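Long-range contacts in nucleoside-diphosphate-sugar pyrophosphorylase (Vibrio cholerae, PDB 4EVW), which probably catalyses transfer of a nucleotide from a nucleoside triphosphate to a sugar phosphate, giving a nucleoside-diphosphate sugar and pyrophosphate: residues 39-43 / 119-123; 115-119 / 228-233; 133-139 / 168-174; 159-163 / 204-210. The protein carries 1 engineered substitution. All coordinates share one frame; numbering follows the deposited sequence.

Contact 1. Residues 39-43 / 119-123; sequences SFAAY and PNFVF
The Tyr43 ring has Phe123 over one face: the edge of Phe123 is directed at that face in an edge-to-face pair, with ring centroids 5.0 Å apart and planes at 66°. The rings join two loops of a Rossmann-like α/β domain, one following helix 32-37, the other leading into strand 132-138. The backbone atoms Phe121 O and Val122 CA come to the tyrosine's edge, near its plane. Phe121 has Phe40 CE2 over one face, 3.6 Å above the ring plane and displaced toward the rim, while Phe123 CD1 lies in plane at its edge. Phe121 CE1 in turn lies over the centre of the Phe123 ring. Phe40 and Phe121 meet obliquely, their planes 59° apart. Phe121 reaches inward because its CG stands opposite the backbone N (chi1 175°), and it continues onto Tyr133, Glu135 and Leu174; Phe40 and Phe123 both touch Ile2 of strand 2-5. The buried aromatic side thus joins the loops to the central sheet, whereas Ala42 and Val122 lie toward solvent. Two direct hydrogen bonds cross the contact, one between backbones. In that one Phe121 N donates in the carbonyl plane to Ser39 O at 3.1 Å. Ser39 OG turns elsewhere, to Ser36 O and Arg118 N. The second bond uses the tyrosine hydroxyl as acceptor: Phe123 N lies 3.0 Å from Tyr43 OH. Beside the first of these bonds one water accepts from Ala42 N and donates to Ser39 O at 2.6 Å and to Phe121 O at 2.8 Å.

Contact 2. Residues 115-119 / 228-233; sequences DTFRP and EVIFCG
Residues 115-119 and 228-233 run antiparallel, with Phe117 and Ile230 as a hydrogen-bonded pair and Thr116 facing Phe231 as a non-hydrogen-bonded one. Phe117 N reaches Ile230 O at 2.9 Å and Ile230 N returns the bond to Phe117 O over the same distance; Cys232 N extends the ladder to Asp115 O at 2.8 Å. The Phe117 ring meets its neighbours obliquely on one face of the ribbon, CD2 touching Ile230 CG2 and CZ touching Cys232 CB at 3.6 Å. Helices 32-37 and 235-243 pack against this side through Leu32 and Phe241. On the other face Thr116 CG2 presses on Val229 CG2 at 3.5 Å, a tight fit, and Val229 CG2 in turn lies over the Phe231 ring. Arg118 is bent at chi2 (-81°) and chi3 (-69°), which brings NH1 back to Glu228 O at 3.0 Å. That donor lies above the carbonyl plane and the N-H is well off straight, at 141°. NH2 of the same guanidinium forms a salt bridge to Glu135, so the group spans ribbon and central sheet. At the far end Asp115 CB abuts Gly233 CA, and its carboxylate has a long, weak ion pair with Lys22. This is a short two-stranded β-ribbon, which here ties the segment following strand 109-111 of the nucleotidyltransferase-like α/β domain to the chain just before its C-terminal helix 235-243.

Contact 3. Residues 133-139 / 168-174; sequences YLEVFQG and DLCSTGL
This is an antiparallel strand pairing in the large mixed β-sheet of the α/β domain: strand 133-138 pairs with strand 169-172 until the latter turns a corner at Gly173, and its continuation stays bound to the same neighbour. Phe137 and Cys170 form a hydrogen-bonded pair, the bond from Phe137 N to Cys170 O measuring 2.9 Å. At the corner Glu135 takes two partners, its O accepting from Thr172 N and its N donating to Leu174 O. Ser171 OG accepts from Gly173 N at 2.9 Å, an ST turn that braces the bend. On the sheet face carrying Phe137 and Cys170, the Cys170 SG stands above the Phe137 ring at a distance, and Phe137 CE1 touches Cys170 CB at 3.8 Å. Tyr133 OH reaches Leu174 CD2, while a water donates to both Glu135 O and Leu174 O and accepts from Ser171 OG. The Glu135 chain is extended, with CG opposite the backbone N (chi1 -176°), carrying its buried carboxylate across Thr172 nearly at a right angle. With OE2 engaged by Arg118, OE1 accepts a hydrogen bond from Thr172 OG1 on its anti lone pair, the oxygens 2.6 Å apart.

Contact 4. Residues 159-163 / 204-210; sequences QTAEK and YIAPLYN
Thr160 and Asn210 make the tight end of this contact: the Asn210 amide grips both polar backbone atoms of the strand residue. OD1 accepts from Thr160 N at 3.0 Å, and ND2 donates to Thr160 O at 2.9 Å along an almost straight N-H (173°), so both ends of the amide are fixed. Thr160 OG1, placed between its own N and carbonyl carbon (chi1 61°), donates to Ala206 O at 2.7 Å. That carbonyl also receives Tyr209 N, from the opposite face of its plane. Thr160 CG2 rests on Tyr209 CB, completing the buried part. Strand 157-161, half of an antiparallel pair with strand 146-149, is thereby docked on the start of helix 208-214 and the residues leading into it; Tyr209 of this helix stacks on Phe177 of the large sheet. Toward solvent the grip changes character. Glu162 lays its carboxylate over one face of the Tyr204 ring, the planes 19° apart, while its CG approaches Tyr204 CD2 to 3.3 Å. One water bridges the segments here, donating to Glu162 OE1 and accepting from Ala206 N. Beyond it Lys163 is poorly ordered, and its approach to Tyr204 is uncertain.

Overall arrangement
Contacts 1 and 2 share Pro119, and Ser39 OG of contact 1 lies 2.8 Å from Arg118 N of contact 2, a probable hydrogen bond. Contact 2 joins contact 3 through the salt bridge from Arg118 NH2 to Glu135 OE2 (2.7 Å) and through Phe231 packing on Phe137; their centres are 12 Å apart. Phe121 of contact 1 also packs against Glu135, so these three contacts form one continuous patch. Contact 4 adjoins contact 3 through Leu134, which touches Tyr209 and Thr160, but its nearest atoms stay about 10 Å from those of contacts 1 and 2. A bound magnesium ion lies about 8 Å from the Asn210 side chain, too far for coordination.

Contact 1. Residues 39-43 / 119-123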
# COMPACT_ATOMS: atom_id res chain seq x y z
N SER A 39 -8.27 -2.96 9.34
CA SER A 39 -7.09 -3.79 9.58
C SER A 39 -6.27 -3.10 10.66
O SER A 39 -5.67 -3.75 11.51
CB SER A 39 -6.22 -3.88 8.32
OG SER A 39 -6.88 -4.52 7.25
N PHE A 40 -6.26 -1.77 10.60
CA PHE A 40 -5.48 -0.95 11.53
C PHE A 40 -6.23 -0.37 12.72
O PHE A 40 -5.81 0.65 13.28
CB PHE A 40 -4.85 0.20 10.74
CG PHE A 40 -4.05 -0.25 9.56
CD1 PHE A 40 -4.62 -0.30 8.29
CD2 PHE A 40 -2.73 -0.65 9.72
CE1 PHE A 40 -3.88 -0.75 7.20
CE2 PHE A 40 -1.98 -1.09 8.64
CZ PHE A 40 -2.55 -1.15 7.38
N ALA A 41 -7.32 -1.01 13.12
CA ALA A 41 -8.12 -0.52 14.23
C ALA A 41 -7.33 -0.24 15.51
O ALA A 41 -7.67 0.66 16.26
CB ALA A 41 -9.26 -1.50 14.52
N ALA A 42 -6.27 -1.00 15.75
CA ALA A 42 -5.47 -0.80 16.95
C ALA A 42 -4.75 0.54 16.94
O ALA A 42 -4.28 1.01 17.98
CB ALA A 42 -4.46 -1.93 17.11
N TYR A 43 -4.68 1.17 15.77
CA TYR A 43 -3.97 2.44 15.63
C TYR A 43 -4.84 3.67 15.37
O TYR A 43 -4.32 4.77 15.16
CB TYR A 43 -2.94 2.28 14.52
CG TYR A 43 -1.95 1.19 14.85
CD1 TYR A 43 -0.92 1.42 15.76
CD2 TYR A 43 -2.08 -0.09 14.32
CE1 TYR A 43 -0.05 0.40 16.14
CE2 TYR A 43 -1.22 -1.12 14.69
CZ TYR A 43 -0.20 -0.86 15.61
OH TYR A 43 0.66 -1.87 15.98
N PRO A 119 -6.65 -8.44 9.03
CA PRO A 119 -7.27 -8.37 10.36
C PRO A 119 -6.30 -8.31 11.54
O PRO A 119 -5.30 -9.03 11.56
CB PRO A 119 -8.13 -9.63 10.41
CG PRO A 119 -8.34 -10.01 8.99
CD PRO A 119 -7.03 -9.67 8.33
N ASN A 120 -6.61 -7.47 12.51
CA ASN A 120 -5.82 -7.34 13.73
C ASN A 120 -4.34 -7.05 13.49
O ASN A 120 -3.47 -7.59 14.17
CB ASN A 120 -5.95 -8.63 14.55
CG ASN A 120 -7.41 -9.06 14.73
OD1 ASN A 120 -8.27 -8.25 15.03
ND2 ASN A 120 -7.67 -10.36 14.55
N PHE A 121 -4.05 -6.18 12.53
CA PHE A 121 -2.66 -5.84 12.25
C PHE A 121 -1.99 -5.17 13.44
O PHE A 121 -2.58 -4.33 14.11
CB PHE A 121 -2.58 -4.90 11.04
CG PHE A 121 -1.18 -4.40 10.75
CD1 PHE A 121 -0.71 -3.21 11.32
CD2 PHE A 121 -0.33 -5.13 9.93
CE1 PHE A 121 0.59 -2.77 11.08
CE2 PHE A 121 0.97 -4.69 9.69
CZ PHE A 121 1.43 -3.51 10.26
N VAL A 122 -0.74 -5.57 13.70
CA VAL A 122 0.08 -4.98 14.75
C VAL A 122 1.47 -4.93 14.12
O VAL A 122 1.91 -5.91 13.52
CB VAL A 122 0.15 -5.83 16.04
CG1 VAL A 122 1.13 -5.20 17.02
CG2 VAL A 122 -1.23 -5.92 16.69
N PHE A 123 2.16 -3.79 14.23
CA PHE A 123 3.49 -3.68 13.65
C PHE A 123 4.42 -4.73 14.23
O PHE A 123 4.38 -4.99 15.43
CB PHE A 123 4.08 -2.28 13.90
CG PHE A 123 3.49 -1.21 13.03
CD1 PHE A 123 3.85 -1.10 11.69
CD2 PHE A 123 2.54 -0.33 13.54
CE1 PHE A 123 3.29 -0.12 10.87
CE2 PHE A 123 1.97 0.65 12.74
CZ PHE A 123 2.34 0.76 11.40
O HOH W 1 -5.22 -3.26 14.05

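Contact 2. Residues 115-119 / 228-233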
# COMPACT_ATOMS: atom_id res chain seq x y z
N ASP A 115 -7.38 -2.82 -1.40
CA ASP A 115 -7.78 -4.13 -1.95
C ASP A 115 -7.41 -5.28 -1.02
O ASP A 115 -7.68 -6.44 -1.32
CB ASP A 115 -7.07 -4.43 -3.28
CG ASP A 115 -7.27 -3.35 -4.31
OD1 ASP A 115 -8.42 -2.88 -4.47
OD2 ASP A 115 -6.28 -2.99 -4.98
N THR A 116 -6.78 -4.95 0.10
CA THR A 116 -6.31 -5.97 1.01
C THR A 116 -6.82 -5.81 2.43
O THR A 116 -6.97 -4.69 2.91
CB THR A 116 -4.77 -5.94 1.06
OG1 THR A 116 -4.26 -5.93 -0.28
CG2 THR A 116 -4.21 -7.14 1.80
N PHE A 117 -7.11 -6.93 3.10
CA PHE A 117 -7.54 -6.88 4.49
C PHE A 117 -6.52 -7.67 5.31
O PHE A 117 -6.15 -8.80 4.96
CB PHE A 117 -8.91 -7.51 4.74
CG PHE A 117 -9.94 -7.13 3.73
CD1 PHE A 117 -9.92 -5.88 3.12
CD2 PHE A 117 -10.94 -8.04 3.38
CE1 PHE A 117 -10.88 -5.54 2.16
CE2 PHE A 117 -11.90 -7.71 2.44
CZ PHE A 117 -11.87 -6.46 1.82
N ARG A 118 -6.09 -7.05 6.40
CA ARG A 118 -5.11 -7.66 7.30
C ARG A 118 -5.71 -7.54 8.69
O ARG A 118 -5.34 -6.65 9.46
CB ARG A 118 -3.79 -6.90 7.22
CG ARG A 118 -2.98 -7.26 5.98
CD ARG A 118 -2.21 -8.56 6.19
NE ARG A 118 -1.15 -8.38 7.18
CZ ARG A 118 -1.22 -8.79 8.44
NH1 ARG A 118 -2.30 -9.43 8.89
NH2 ARG A 118 -0.21 -8.55 9.27
N PRO A 119 -6.65 -8.44 9.03
CA PRO A 119 -7.27 -8.37 10.36
C PRO A 119 -6.30 -8.31 11.54
O PRO A 119 -5.30 -9.03 11.56
CB PRO A 119 -8.13 -9.63 10.41
CG PRO A 119 -8.34 -10.01 8.99
CD PRO A 119 -7.03 -9.67 8.33
N GLU A 228 -3.85 -14.80 7.38
CA GLU A 228 -3.85 -13.48 8.00
C GLU A 228 -4.07 -12.36 6.99
O GLU A 228 -4.15 -11.19 7.36
CB GLU A 228 -2.53 -13.25 8.75
CG GLU A 228 -2.37 -14.18 9.96
CD GLU A 228 -1.09 -13.92 10.74
OE1 GLU A 228 0.01 -14.19 10.20
OE2 GLU A 228 -1.19 -13.45 11.89
N VAL A 229 -4.17 -12.72 5.71
CA VAL A 229 -4.40 -11.74 4.67
C VAL A 229 -5.52 -12.18 3.74
O VAL A 229 -5.61 -13.35 3.36
CB VAL A 229 -3.10 -11.47 3.85
CG1 VAL A 229 -2.63 -12.74 3.14
CG2 VAL A 229 -3.34 -10.35 2.84
N ILE A 230 -6.41 -11.25 3.41
CA ILE A 230 -7.53 -11.54 2.51
C ILE A 230 -7.44 -10.54 1.37
O ILE A 230 -7.39 -9.34 1.59
CB ILE A 230 -8.88 -11.36 3.22
CG1 ILE A 230 -9.01 -12.38 4.36
CG2 ILE A 230 -10.03 -11.53 2.22
CD1 ILE A 230 -10.01 -12.00 5.42
N PHE A 231 -7.40 -11.06 0.14
CA PHE A 231 -7.32 -10.19 -1.02
C PHE A 231 -8.71 -10.04 -1.63
O PHE A 231 -9.45 -11.01 -1.77
CB PHE A 231 -6.36 -10.78 -2.05
CG PHE A 231 -4.95 -10.89 -1.56
CD1 PHE A 231 -4.18 -9.76 -1.34
CD2 PHE A 231 -4.39 -12.14 -1.30
CE1 PHE A 231 -2.87 -9.86 -0.87
CE2 PHE A 231 -3.09 -12.26 -0.83
CZ PHE A 231 -2.33 -11.12 -0.61
N CYS A 232 -9.05 -8.80 -1.98
CA CYS A 232 -10.35 -8.50 -2.55
C CYS A 232 -10.13 -7.43 -3.61
O CYS A 232 -10.79 -6.38 -3.60
CB CYS A 232 -11.26 -7.98 -1.43
SG CYS A 232 -13.02 -8.13 -1.75
N GLY A 233 -9.21 -7.70 -4.53
CA GLY A 233 -8.88 -6.73 -5.56
C GLY A 233 -9.42 -6.94 -6.97
O GLY A 233 -9.27 -6.07 -7.82

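Contact 3. Residues 133-139 / 168-174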
# COMPACT_ATOMS: atom_id res chain seq x y z
N TYR A 133 10.56 -2.31 5.76
CA TYR A 133 10.30 -3.72 5.59
C TYR A 133 9.08 -3.97 4.74
O TYR A 133 8.18 -3.12 4.65
CB TYR A 133 10.14 -4.42 6.96
CG TYR A 133 8.75 -4.35 7.55
CD1 TYR A 133 8.35 -3.27 8.34
CD2 TYR A 133 7.82 -5.36 7.30
CE1 TYR A 133 7.06 -3.21 8.87
CE2 TYR A 133 6.54 -5.31 7.82
CZ TYR A 133 6.16 -4.23 8.60
OH TYR A 133 4.88 -4.20 9.11
N LEU A 134 9.06 -5.12 4.09
CA LEU A 134 7.96 -5.53 3.24
C LEU A 134 7.29 -6.70 3.91
O LEU A 134 7.95 -7.66 4.30
CB LEU A 134 8.47 -6.00 1.86
CG LEU A 134 9.16 -4.99 0.95
CD1 LEU A 134 10.67 -4.99 1.22
CD2 LEU A 134 8.88 -5.36 -0.50
N GLU A 135 5.98 -6.62 4.06
CA GLU A 135 5.24 -7.72 4.65
C GLU A 135 5.05 -8.72 3.52
O GLU A 135 4.66 -8.35 2.41
CB GLU A 135 3.89 -7.23 5.16
CG GLU A 135 3.08 -8.27 5.89
CD GLU A 135 1.76 -7.71 6.34
OE1 GLU A 135 0.89 -7.48 5.48
OE2 GLU A 135 1.61 -7.48 7.56
N VAL A 136 5.32 -9.99 3.79
CA VAL A 136 5.20 -11.01 2.75
C VAL A 136 4.48 -12.27 3.22
O VAL A 136 4.33 -12.50 4.42
CB VAL A 136 6.60 -11.42 2.21
CG1 VAL A 136 7.29 -10.23 1.56
CG2 VAL A 136 7.47 -11.97 3.36
N PHE A 137 4.03 -13.07 2.26
CA PHE A 137 3.39 -14.34 2.56
C PHE A 137 3.90 -15.35 1.54
O PHE A 137 4.47 -14.97 0.50
CB PHE A 137 1.85 -14.25 2.50
CG PHE A 137 1.29 -14.12 1.11
CD1 PHE A 137 1.37 -12.91 0.43
CD2 PHE A 137 0.69 -15.21 0.49
CE1 PHE A 137 0.85 -12.79 -0.85
CE2 PHE A 137 0.16 -15.09 -0.79
CZ PHE A 137 0.24 -13.88 -1.46
N GLN A 138 3.73 -16.63 1.84
CA GLN A 138 4.18 -17.69 0.95
C GLN A 138 3.11 -17.82 -0.12
O GLN A 138 2.10 -18.49 0.08
CB GLN A 138 4.31 -18.99 1.75
CG GLN A 138 5.32 -19.97 1.21
CD GLN A 138 6.75 -19.61 1.58
OE1 GLN A 138 7.15 -19.72 2.74
NE2 GLN A 138 7.53 -19.17 0.60
N GLY A 139 3.33 -17.19 -1.27
CA GLY A 139 2.31 -17.21 -2.31
C GLY A 139 2.48 -18.01 -3.58
O GLY A 139 3.58 -18.34 -4.01
N ASP A 168 9.87 -16.88 -3.53
CA ASP A 168 8.49 -17.27 -3.30
C ASP A 168 7.90 -16.50 -2.12
O ASP A 168 6.92 -16.93 -1.51
CB ASP A 168 8.34 -18.79 -3.13
CG ASP A 168 9.19 -19.35 -2.02
OD1 ASP A 168 10.01 -18.60 -1.47
OD2 ASP A 168 9.03 -20.55 -1.71
N LEU A 169 8.50 -15.35 -1.81
CA LEU A 169 8.00 -14.47 -0.75
C LEU A 169 7.29 -13.35 -1.50
O LEU A 169 7.94 -12.49 -2.10
CB LEU A 169 9.15 -13.91 0.08
CG LEU A 169 10.01 -14.94 0.81
CD1 LEU A 169 11.14 -14.24 1.54
CD2 LEU A 169 9.15 -15.72 1.78
N CYS A 170 5.96 -13.35 -1.46
CA CYS A 170 5.16 -12.36 -2.18
C CYS A 170 4.61 -11.26 -1.29
O CYS A 170 4.14 -11.52 -0.18
CB CYS A 170 4.00 -13.06 -2.87
SG CYS A 170 4.52 -14.56 -3.74
N SER A 171 4.65 -10.03 -1.79
CA SER A 171 4.15 -8.89 -1.04
C SER A 171 2.65 -8.93 -0.78
O SER A 171 1.86 -9.27 -1.67
CB SER A 171 4.50 -7.58 -1.76
OG SER A 171 3.89 -6.48 -1.10
N THR A 172 2.27 -8.56 0.43
CA THR A 172 0.86 -8.51 0.81
C THR A 172 0.33 -7.14 0.39
O THR A 172 -0.86 -6.88 0.45
CB THR A 172 0.68 -8.62 2.33
OG1 THR A 172 1.30 -7.50 2.96
CG2 THR A 172 1.30 -9.91 2.86
N GLY A 173 1.24 -6.26 -0.02
CA GLY A 173 0.82 -4.92 -0.40
C GLY A 173 1.09 -3.92 0.71
O GLY A 173 0.74 -2.74 0.60
N LEU A 174 1.70 -4.38 1.80
CA LEU A 174 2.03 -3.49 2.90
C LEU A 174 3.53 -3.22 2.80
O LEU A 174 4.35 -4.13 2.91
CB LEU A 174 1.69 -4.11 4.26
CG LEU A 174 1.87 -3.12 5.41
CD1 LEU A 174 0.75 -3.29 6.42
CD2 LEU A 174 3.24 -3.32 6.05
O HOH W 2 5.02 -6.05 1.06

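Contact 4. Residues 159-163 / 204-210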
# COMPACT_ATOMS: atom_id res chain seq x y z
N GLN A 159 16.76 -7.87 -2.74
CA GLN A 159 16.19 -7.46 -4.02
C GLN A 159 14.68 -7.63 -4.05
O GLN A 159 14.13 -8.49 -3.37
CB GLN A 159 16.81 -8.31 -5.15
CG GLN A 159 16.38 -7.96 -6.57
CD GLN A 159 16.93 -8.94 -7.59
OE1 GLN A 159 17.84 -9.72 -7.30
NE2 GLN A 159 16.39 -8.90 -8.81
N THR A 160 14.00 -6.78 -4.82
CA THR A 160 12.56 -6.90 -5.00
C THR A 160 12.30 -6.81 -6.50
O THR A 160 13.11 -6.25 -7.24
CB THR A 160 11.75 -5.77 -4.31
OG1 THR A 160 12.12 -4.50 -4.86
CG2 THR A 160 11.97 -5.77 -2.80
N ALA A 161 11.20 -7.39 -6.94
CA ALA A 161 10.81 -7.39 -8.35
C ALA A 161 9.29 -7.34 -8.38
O ALA A 161 8.63 -7.95 -7.54
CB ALA A 161 11.30 -8.65 -9.05
N GLU A 162 8.71 -6.62 -9.34
CA GLU A 162 7.26 -6.53 -9.40
C GLU A 162 6.61 -7.67 -10.18
O GLU A 162 5.48 -8.05 -9.88
CB GLU A 162 6.81 -5.18 -9.97
CG GLU A 162 5.30 -4.95 -9.93
CD GLU A 162 4.76 -4.69 -8.52
OE1 GLU A 162 5.56 -4.33 -7.63
OE2 GLU A 162 3.53 -4.82 -8.32
N LYS A 163 7.28 -8.22 -11.19
CA LYS A 163 6.66 -9.31 -11.94
C LYS A 163 7.58 -10.51 -12.07
O LYS A 163 7.14 -11.61 -12.40
CB LYS A 163 6.25 -8.84 -13.33
CG LYS A 163 5.48 -7.53 -13.36
CD LYS A 163 3.98 -7.72 -13.50
CE LYS A 163 3.29 -6.37 -13.53
NZ LYS A 163 1.96 -6.41 -12.86
N TYR A 204 5.31 1.26 -9.51
CA TYR A 204 4.92 0.46 -8.35
C TYR A 204 5.83 0.72 -7.16
O TYR A 204 6.96 1.18 -7.32
CB TYR A 204 4.96 -1.02 -8.73
CG TYR A 204 4.05 -1.36 -9.88
CD1 TYR A 204 2.68 -1.11 -9.81
CD2 TYR A 204 4.55 -1.93 -11.05
CE1 TYR A 204 1.83 -1.42 -10.87
CE2 TYR A 204 3.71 -2.25 -12.11
CZ TYR A 204 2.35 -1.99 -12.01
OH TYR A 204 1.52 -2.31 -13.06
N ILE A 205 5.35 0.38 -5.96
CA ILE A 205 6.11 0.61 -4.74
C ILE A 205 7.27 -0.37 -4.49
O ILE A 205 8.37 0.05 -4.14
CB ILE A 205 5.20 0.54 -3.49
CG1 ILE A 205 4.04 1.54 -3.62
CG2 ILE A 205 6.04 0.83 -2.22
CD1 ILE A 205 4.36 2.94 -3.16
N ALA A 206 7.02 -1.67 -4.66
CA ALA A 206 8.05 -2.67 -4.39
C ALA A 206 9.43 -2.38 -5.01
O ALA A 206 10.45 -2.51 -4.33
CB ALA A 206 7.55 -4.06 -4.81
N PRO A 207 9.48 -1.99 -6.29
CA PRO A 207 10.77 -1.70 -6.93
C PRO A 207 11.58 -0.61 -6.22
O PRO A 207 12.81 -0.58 -6.31
CB PRO A 207 10.37 -1.27 -8.34
CG PRO A 207 9.14 -2.06 -8.59
CD PRO A 207 8.39 -1.98 -7.28
N LEU A 208 10.89 0.29 -5.52
CA LEU A 208 11.58 1.38 -4.83
C LEU A 208 12.59 0.88 -3.81
O LEU A 208 13.59 1.54 -3.56
CB LEU A 208 10.57 2.32 -4.14
CG LEU A 208 9.60 3.03 -5.08
CD1 LEU A 208 8.81 4.10 -4.32
CD2 LEU A 208 10.39 3.66 -6.22
N TYR A 209 12.34 -0.28 -3.22
CA TYR A 209 13.26 -0.80 -2.22
C TYR A 209 14.65 -1.09 -2.80
O TYR A 209 15.64 -1.04 -2.08
CB TYR A 209 12.67 -2.04 -1.56
CG TYR A 209 11.59 -1.71 -0.55
CD1 TYR A 209 11.92 -1.29 0.74
CD2 TYR A 209 10.25 -1.82 -0.89
CE1 TYR A 209 10.92 -0.99 1.67
CE2 TYR A 209 9.24 -1.53 0.03
CZ TYR A 209 9.59 -1.12 1.30
OH TYR A 209 8.59 -0.87 2.21
N ASN A 210 14.73 -1.38 -4.10
CA ASN A 210 16.03 -1.65 -4.70
C ASN A 210 16.93 -0.43 -4.62
O ASN A 210 18.14 -0.56 -4.46
CB ASN A 210 15.88 -2.11 -6.15
CG ASN A 210 15.25 -3.48 -6.25
OD1 ASN A 210 15.64 -4.40 -5.52
ND2 ASN A 210 14.28 -3.64 -7.14
O HOH W 3 4.57 -3.01 -5.48